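RimK-related lysine biosynthesis protein (Thermococcus kodakarensis, PDB 5K2M) binds ADP and magnesium as a RimK-family ATP-grasp ligase of the LysX subfamily, and probably forms amide links in amino-acid biosynthesis. Local coordinates at residues Thr8-Arg12 and Glu13-Ile17; Leu30-Asp33 and Asp34-Phe37; Thr70-Ser73 and Ser74-Phe78. One frame throughout, in Å; residues are numbered along the deposited sequence.

Contact 1: residues Thr8-Arg12 and Glu13-Ile17; sequences TVLRR and EEMAI
Glu13, in the first turn of helix 12-24, reaches back toward Arg11, its OE2 lying 3.7 Å from Arg11 CB. Its other oxygen, OE1, takes the backbone amides of Phe248 and Lys249, so the polar end of Glu13 serves the loop and helix start beyond rather than the turn itself. Glu14 carries the contact. Its chain is bent at chi2 (75°), which folds the carboxylate back over the turn toward Arg11. Arg11 meets it side-on, with NE 3.0 Å from Glu14 OE1 and NH2 2.9 Å from Glu14 OE2, the guanidinium and carboxylate planes only 15° apart. The same OE1 uses its anti lone pair to receive Arg11 N at 2.9 Å. Arg11 occupies the N-cap, so this last bond is the half of a capping box that runs from the third helix residue back to the cap amide; arginine offers no side-chain acceptor for the other half. The CB of Glu14 also rests 3.7 Å from Leu10 CD2. Met15 crosses Leu10 at about a right angle and sets SD 3.7 Å from Leu10 CB, while Met15 N bonds to Arg11 O at 3.1 Å. Ala16 N repeats that i to i+4 pattern with Arg12 O, 3.0 Å away, and its methyl lies near the guanidinium of Arg12. Arg49 adds a second salt bridge at Glu14 OE2, and Arg11 NH1 reaches Glu247. The chain of a different protein pairs with the backbone of Leu10 and packs on Met15. With two guanidinium groups and the amide end of a helix gathered round it, the carboxylate of Glu14 is probably stabilised in its ionised form, and its double grip fixes how the Arg11 guanidinium is turned.

Contact 2: residues Leu30-Asp33 and Asp34-Phe37; sequences LHED and DLLF
Asp34 turns back on His31 twice, once through the backbone and once through its carboxylate. Asp34 N donates to His31 O at 2.8 Å. With CG anti to its own carbonyl carbon (chi1 -57°), the side chain of Asp34 swings beside the strand end, where OD2 accepts a weak bond from His31 N at 3.0 Å. Swapping Asp34 for an alanine is likely to leave the amide of His31 without that carboxylate acceptor and the turn with one tie fewer. One residue on, Leu35 N bonds to Glu32 O at 3.0 Å. That oxygen has a second donor, a water 2.6 Å from Glu32 O which also donates to Leu35 O, bridging the two carbonyls across the turn. The apolar part of the contact is Leu30 CB meeting Leu35 CD2 at 4.2 Å. Further acceptors are filled from outside: Asp33 OD1 by Ser104 OG and Asp33 O by Arg110 NH2, both of the second subunit, and Asp34 O by Tyr41 OH of the same chain. The two consecutive i to i+3 backbone bonds define a short 3-10 turn at the end of strand 26-31, an edge strand of the parallel sheet within this chain; it leads into Leu36 and Phe37, which pair antiparallel with a strand of the second subunit.

Contact 3: residues Thr70-Ser73 and Ser74-Phe78; sequences TVNS and SRLIF
After the cis peptide that precedes Asn72, Ser73 keeps an extended backbone and the chain then coils into helix 74-80, whose first turn is closed by Ile77 N bonding to Ser73 O at 3.0 Å, an almost straight 172°. Ser73 is the N-cap. Its OG sits between the backbone N and the carbonyl carbon (chi1 72°), which brings it over the opening turn to accept Leu76 N at 3.2 Å. The same OG lies 3.6 Å from Leu76 CB, so the capping oxygen rests against the leucine as well as binding its amide, and Glu223 OE2 is a further partner of that hydroxyl. Asn72 stands one residue before the cap and faces the helix. Its CB meets Ile77 CG1 at 3.9 Å, and its OD1 lies 3.7 Å from Leu76 CD2, the side chains of Asn72 and Leu76 crossing obliquely. The amide is held at both ends, OD1 by Ala225 N and ND2 by the carbonyl of Pro244, and so it offers Leu76 a group of fixed rotation. Ile77 comes back along the turn: its CG1 is anti to the carbonyl carbon (chi1 -70°), which carries the branch back toward the cap, CG1 lying 3.3 Å and CD1 3.4 Å from Ser73 O. The contact thus hangs between several elements. Thr70 packs on helix 53-65 and strand 45-49, and Val71 on helix 259-272, while Ser74 OG bonds to Glu64 on helix 53-65 and Ile77 touches His53 at that helix's beginning.

How the contacts relate
Following the chain, contact 1 comes first: it closes the loop that leaves strand 2-7 and enters helix 12-24. That helix is followed by strand 26-31, at whose end contact 2 turns the chain toward short strand 36-37. Contact 3 lies later still, where strand 70-71 hands over to helix 74-80. The three run in series, none nested in or crossing another. Contacts 1 and 2 touch, Thr8 OG1 lying 3.2 Å from Glu32 OE2 in a weak, probable hydrogen bond, while contact 3 stays about 8 Å from each at nearest atoms. All three turns follow strands of one parallel sheet, with contacts 2 and 3 after its two outermost strands within this chain.

Contact 1: residues Thr8-Arg12 and Glu13-Ile17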
# COMPACT_ATOMS: atom_id res chain seq x y z
N THR A 8 -0.24 -22.73 -37.49
CA THR A 8 0.55 -21.62 -38.00
C THR A 8 0.21 -21.45 -39.47
O THR A 8 -0.24 -20.38 -39.89
CB THR A 8 2.05 -21.92 -37.84
OG1 THR A 8 2.29 -22.33 -36.49
CG2 THR A 8 2.89 -20.68 -38.18
N VAL A 9 0.41 -22.51 -40.23
CA VAL A 9 -0.06 -22.58 -41.61
C VAL A 9 -0.83 -23.89 -41.72
O VAL A 9 -0.63 -24.80 -40.91
CB VAL A 9 1.10 -22.51 -42.64
CG1 VAL A 9 1.82 -21.16 -42.57
CG2 VAL A 9 2.10 -23.63 -42.46
N LEU A 10 -1.71 -23.98 -42.69
CA LEU A 10 -2.48 -25.19 -42.90
C LEU A 10 -1.81 -26.03 -43.97
O LEU A 10 -2.04 -25.84 -45.17
CB LEU A 10 -3.93 -24.86 -43.28
CG LEU A 10 -4.74 -24.12 -42.22
CD1 LEU A 10 -6.08 -23.68 -42.77
CD2 LEU A 10 -4.95 -24.97 -40.97
N ARG A 11 -0.95 -26.95 -43.53
CA ARG A 11 -0.30 -27.91 -44.42
C ARG A 11 -1.32 -29.00 -44.77
O ARG A 11 -2.45 -28.99 -44.27
CB ARG A 11 0.94 -28.54 -43.76
CG ARG A 11 2.02 -27.56 -43.33
CD ARG A 11 3.00 -28.14 -42.31
NE ARG A 11 2.38 -28.39 -41.00
CZ ARG A 11 3.02 -28.88 -39.93
NH1 ARG A 11 4.32 -29.18 -40.00
NH2 ARG A 11 2.36 -29.09 -38.78
N ARG A 12 -0.93 -29.93 -45.63
CA ARG A 12 -1.81 -31.03 -45.98
C ARG A 12 -2.31 -31.77 -44.73
O ARG A 12 -3.49 -32.10 -44.64
CB ARG A 12 -1.08 -31.97 -46.95
CG ARG A 12 -1.74 -33.33 -47.13
CD ARG A 12 -3.16 -33.25 -47.68
NE ARG A 12 -3.93 -34.42 -47.29
CZ ARG A 12 -3.74 -35.66 -47.75
NH1 ARG A 12 -2.78 -35.91 -48.65
NH2 ARG A 12 -4.50 -36.65 -47.31
N GLU A 13 -1.43 -32.02 -43.78
CA GLU A 13 -1.81 -32.66 -42.52
C GLU A 13 -2.99 -31.95 -41.84
O GLU A 13 -3.96 -32.61 -41.43
CB GLU A 13 -0.62 -32.74 -41.56
CG GLU A 13 0.43 -33.80 -41.91
CD GLU A 13 1.55 -33.29 -42.82
OE1 GLU A 13 2.60 -33.96 -42.87
OE2 GLU A 13 1.38 -32.24 -43.48
N GLU A 14 -2.92 -30.62 -41.73
CA GLU A 14 -3.96 -29.84 -41.04
C GLU A 14 -5.29 -29.85 -41.79
O GLU A 14 -6.36 -29.90 -41.17
CB GLU A 14 -3.51 -28.39 -40.78
CG GLU A 14 -2.54 -28.24 -39.62
CD GLU A 14 -1.13 -28.72 -39.95
OE1 GLU A 14 -0.60 -28.35 -41.02
OE2 GLU A 14 -0.54 -29.48 -39.13
N MET A 15 -5.23 -29.82 -43.11
CA MET A 15 -6.45 -29.90 -43.92
C MET A 15 -7.12 -31.28 -43.76
O MET A 15 -8.33 -31.39 -43.74
CB MET A 15 -6.16 -29.61 -45.40
CG MET A 15 -5.61 -28.21 -45.69
SD MET A 15 -6.58 -26.81 -45.07
CE MET A 15 -8.19 -27.07 -45.84
N ALA A 16 -6.31 -32.34 -43.66
CA ALA A 16 -6.86 -33.67 -43.44
C ALA A 16 -7.45 -33.76 -42.03
O ALA A 16 -8.54 -34.30 -41.84
CB ALA A 16 -5.77 -34.73 -43.65
N ILE A 17 -6.75 -33.20 -41.05
CA ILE A 17 -7.25 -33.21 -39.68
C ILE A 17 -8.59 -32.49 -39.61
O ILE A 17 -9.53 -32.96 -38.99
CB ILE A 17 -6.22 -32.61 -38.69
CG1 ILE A 17 -5.02 -33.55 -38.59
CG2 ILE A 17 -6.82 -32.45 -37.30
CD1 ILE A 17 -3.77 -32.91 -38.05

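Contact 2: residues Leu30-Asp33 and Asp34-Phe37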
# COMPACT_ATOMS: atom_id res chain seq x y z
N LEU A 30 -8.19 -22.31 -35.33
CA LEU A 30 -7.60 -21.27 -34.51
C LEU A 30 -6.21 -20.99 -34.98
O LEU A 30 -5.26 -21.68 -34.61
CB LEU A 30 -7.57 -21.70 -33.05
CG LEU A 30 -8.93 -21.93 -32.41
CD1 LEU A 30 -8.79 -22.97 -31.31
CD2 LEU A 30 -9.51 -20.63 -31.86
N HIS A 31 -6.07 -19.97 -35.82
CA HIS A 31 -4.75 -19.47 -36.12
C HIS A 31 -4.18 -18.83 -34.85
O HIS A 31 -4.91 -18.46 -33.93
CB HIS A 31 -4.79 -18.47 -37.26
CG HIS A 31 -3.42 -18.03 -37.69
ND1 HIS A 31 -2.98 -16.74 -37.55
CD2 HIS A 31 -2.38 -18.74 -38.18
CE1 HIS A 31 -1.73 -16.65 -37.97
NE2 HIS A 31 -1.34 -17.86 -38.36
N GLU A 32 -2.86 -18.72 -34.81
CA GLU A 32 -2.16 -18.07 -33.72
C GLU A 32 -2.67 -16.67 -33.37
O GLU A 32 -2.72 -16.30 -32.20
CB GLU A 32 -0.66 -18.06 -34.03
CG GLU A 32 -0.10 -19.45 -33.87
CD GLU A 32 1.33 -19.62 -34.32
OE1 GLU A 32 1.83 -18.83 -35.15
OE2 GLU A 32 1.95 -20.59 -33.85
N ASP A 33 -3.08 -15.91 -34.38
CA ASP A 33 -3.70 -14.60 -34.17
C ASP A 33 -4.96 -14.69 -33.31
O ASP A 33 -5.31 -13.73 -32.63
CB ASP A 33 -4.07 -13.93 -35.51
CG ASP A 33 -2.85 -13.57 -36.35
OD1 ASP A 33 -1.68 -13.78 -35.93
OD2 ASP A 33 -3.09 -13.06 -37.47
N ASP A 34 -5.65 -15.82 -33.36
CA ASP A 34 -6.88 -16.05 -32.58
C ASP A 34 -6.62 -16.48 -31.13
O ASP A 34 -7.58 -16.69 -30.37
CB ASP A 34 -7.74 -17.13 -33.25
CG ASP A 34 -8.10 -16.79 -34.68
OD1 ASP A 34 -8.50 -15.63 -34.92
OD2 ASP A 34 -7.96 -17.67 -35.56
N LEU A 35 -5.36 -16.64 -30.75
CA LEU A 35 -5.03 -17.13 -29.42
C LEU A 35 -4.63 -16.00 -28.49
O LEU A 35 -3.59 -15.38 -28.65
CB LEU A 35 -3.91 -18.17 -29.50
CG LEU A 35 -4.23 -19.39 -30.37
CD1 LEU A 35 -2.99 -20.23 -30.62
CD2 LEU A 35 -5.36 -20.21 -29.75
N LEU A 36 -5.46 -15.76 -27.48
CA LEU A 36 -5.21 -14.71 -26.52
C LEU A 36 -5.69 -15.21 -25.15
O LEU A 36 -6.85 -15.58 -24.99
CB LEU A 36 -5.94 -13.45 -26.96
CG LEU A 36 -5.76 -12.13 -26.20
CD1 LEU A 36 -4.30 -11.78 -26.00
CD2 LEU A 36 -6.49 -11.02 -26.95
N PHE A 37 -4.80 -15.24 -24.17
CA PHE A 37 -5.19 -15.76 -22.86
C PHE A 37 -4.88 -14.77 -21.74
O PHE A 37 -3.95 -13.98 -21.87
CB PHE A 37 -4.47 -17.08 -22.59
CG PHE A 37 -4.81 -18.18 -23.55
CD1 PHE A 37 -4.16 -18.27 -24.78
CD2 PHE A 37 -5.74 -19.16 -23.21
CE1 PHE A 37 -4.44 -19.30 -25.65
CE2 PHE A 37 -6.03 -20.19 -24.09
CZ PHE A 37 -5.38 -20.26 -25.31
O HOH W 1 -1.94 -14.52 -30.44

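Contact 3: residues Thr70-Ser73 and Ser74-Phe78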
# COMPACT_ATOMS: atom_id res chain seq x y z
N THR A 70 -6.05 -31.15 -24.45
CA THR A 70 -5.26 -30.80 -25.59
C THR A 70 -4.53 -32.06 -26.12
O THR A 70 -4.03 -32.87 -25.33
CB THR A 70 -4.34 -29.65 -25.11
OG1 THR A 70 -4.76 -28.40 -25.67
CG2 THR A 70 -2.96 -29.91 -25.36
N VAL A 71 -4.47 -32.22 -27.45
CA VAL A 71 -3.74 -33.33 -28.06
C VAL A 71 -2.67 -32.77 -29.00
O VAL A 71 -3.01 -32.19 -30.04
CB VAL A 71 -4.68 -34.26 -28.87
CG1 VAL A 71 -3.87 -35.26 -29.71
CG2 VAL A 71 -5.66 -34.99 -27.95
N ASN A 72 -1.38 -32.91 -28.67
CA ASN A 72 -0.89 -33.55 -27.44
C ASN A 72 -0.94 -32.61 -26.24
O ASN A 72 -1.15 -31.42 -26.40
CB ASN A 72 0.53 -34.05 -27.68
CG ASN A 72 0.56 -35.32 -28.51
OD1 ASN A 72 -0.17 -36.27 -28.23
ND2 ASN A 72 1.39 -35.35 -29.53
N SER A 73 -0.74 -33.16 -25.05
CA SER A 73 -0.68 -32.37 -23.81
C SER A 73 0.61 -31.56 -23.71
O SER A 73 1.60 -31.88 -24.37
CB SER A 73 -0.82 -33.29 -22.60
OG SER A 73 0.37 -34.06 -22.40
N SER A 74 0.62 -30.53 -22.87
CA SER A 74 1.83 -29.74 -22.68
C SER A 74 2.98 -30.58 -22.13
O SER A 74 4.13 -30.42 -22.55
CB SER A 74 1.57 -28.51 -21.79
OG SER A 74 1.13 -28.87 -20.49
N ARG A 75 2.69 -31.46 -21.19
CA ARG A 75 3.70 -32.36 -20.66
C ARG A 75 4.33 -33.24 -21.76
O ARG A 75 5.54 -33.34 -21.85
CB ARG A 75 3.10 -33.22 -19.52
CG ARG A 75 4.04 -34.25 -18.92
CD ARG A 75 3.80 -35.64 -19.53
NE ARG A 75 4.89 -36.59 -19.27
CZ ARG A 75 4.89 -37.87 -19.65
NH1 ARG A 75 3.86 -38.39 -20.32
NH2 ARG A 75 5.93 -38.65 -19.35
N LEU A 76 3.52 -33.86 -22.60
CA LEU A 76 4.07 -34.72 -23.66
C LEU A 76 4.86 -33.92 -24.70
O LEU A 76 5.96 -34.32 -25.11
CB LEU A 76 2.98 -35.56 -24.33
CG LEU A 76 3.52 -36.61 -25.31
CD1 LEU A 76 4.54 -37.53 -24.66
CD2 LEU A 76 2.37 -37.43 -25.84
N ILE A 77 4.32 -32.78 -25.11
CA ILE A 77 5.02 -31.93 -26.06
C ILE A 77 6.40 -31.52 -25.51
O ILE A 77 7.39 -31.58 -26.22
CB ILE A 77 4.21 -30.67 -26.42
CG1 ILE A 77 3.00 -31.04 -27.28
CG2 ILE A 77 5.09 -29.66 -27.16
CD1 ILE A 77 1.85 -30.05 -27.18
N PHE A 78 6.47 -31.16 -24.23
CA PHE A 78 7.75 -30.81 -23.65
C PHE A 78 8.71 -32.00 -23.57
O PHE A 78 9.84 -31.90 -23.99
CB PHE A 78 7.61 -30.21 -22.24
CG PHE A 78 8.93 -30.06 -21.54
CD1 PHE A 78 9.93 -29.26 -22.11
CD2 PHE A 78 9.24 -30.80 -20.41
CE1 PHE A 78 11.18 -29.15 -21.51
CE2 PHE A 78 10.47 -30.68 -19.79
CZ PHE A 78 11.44 -29.86 -20.34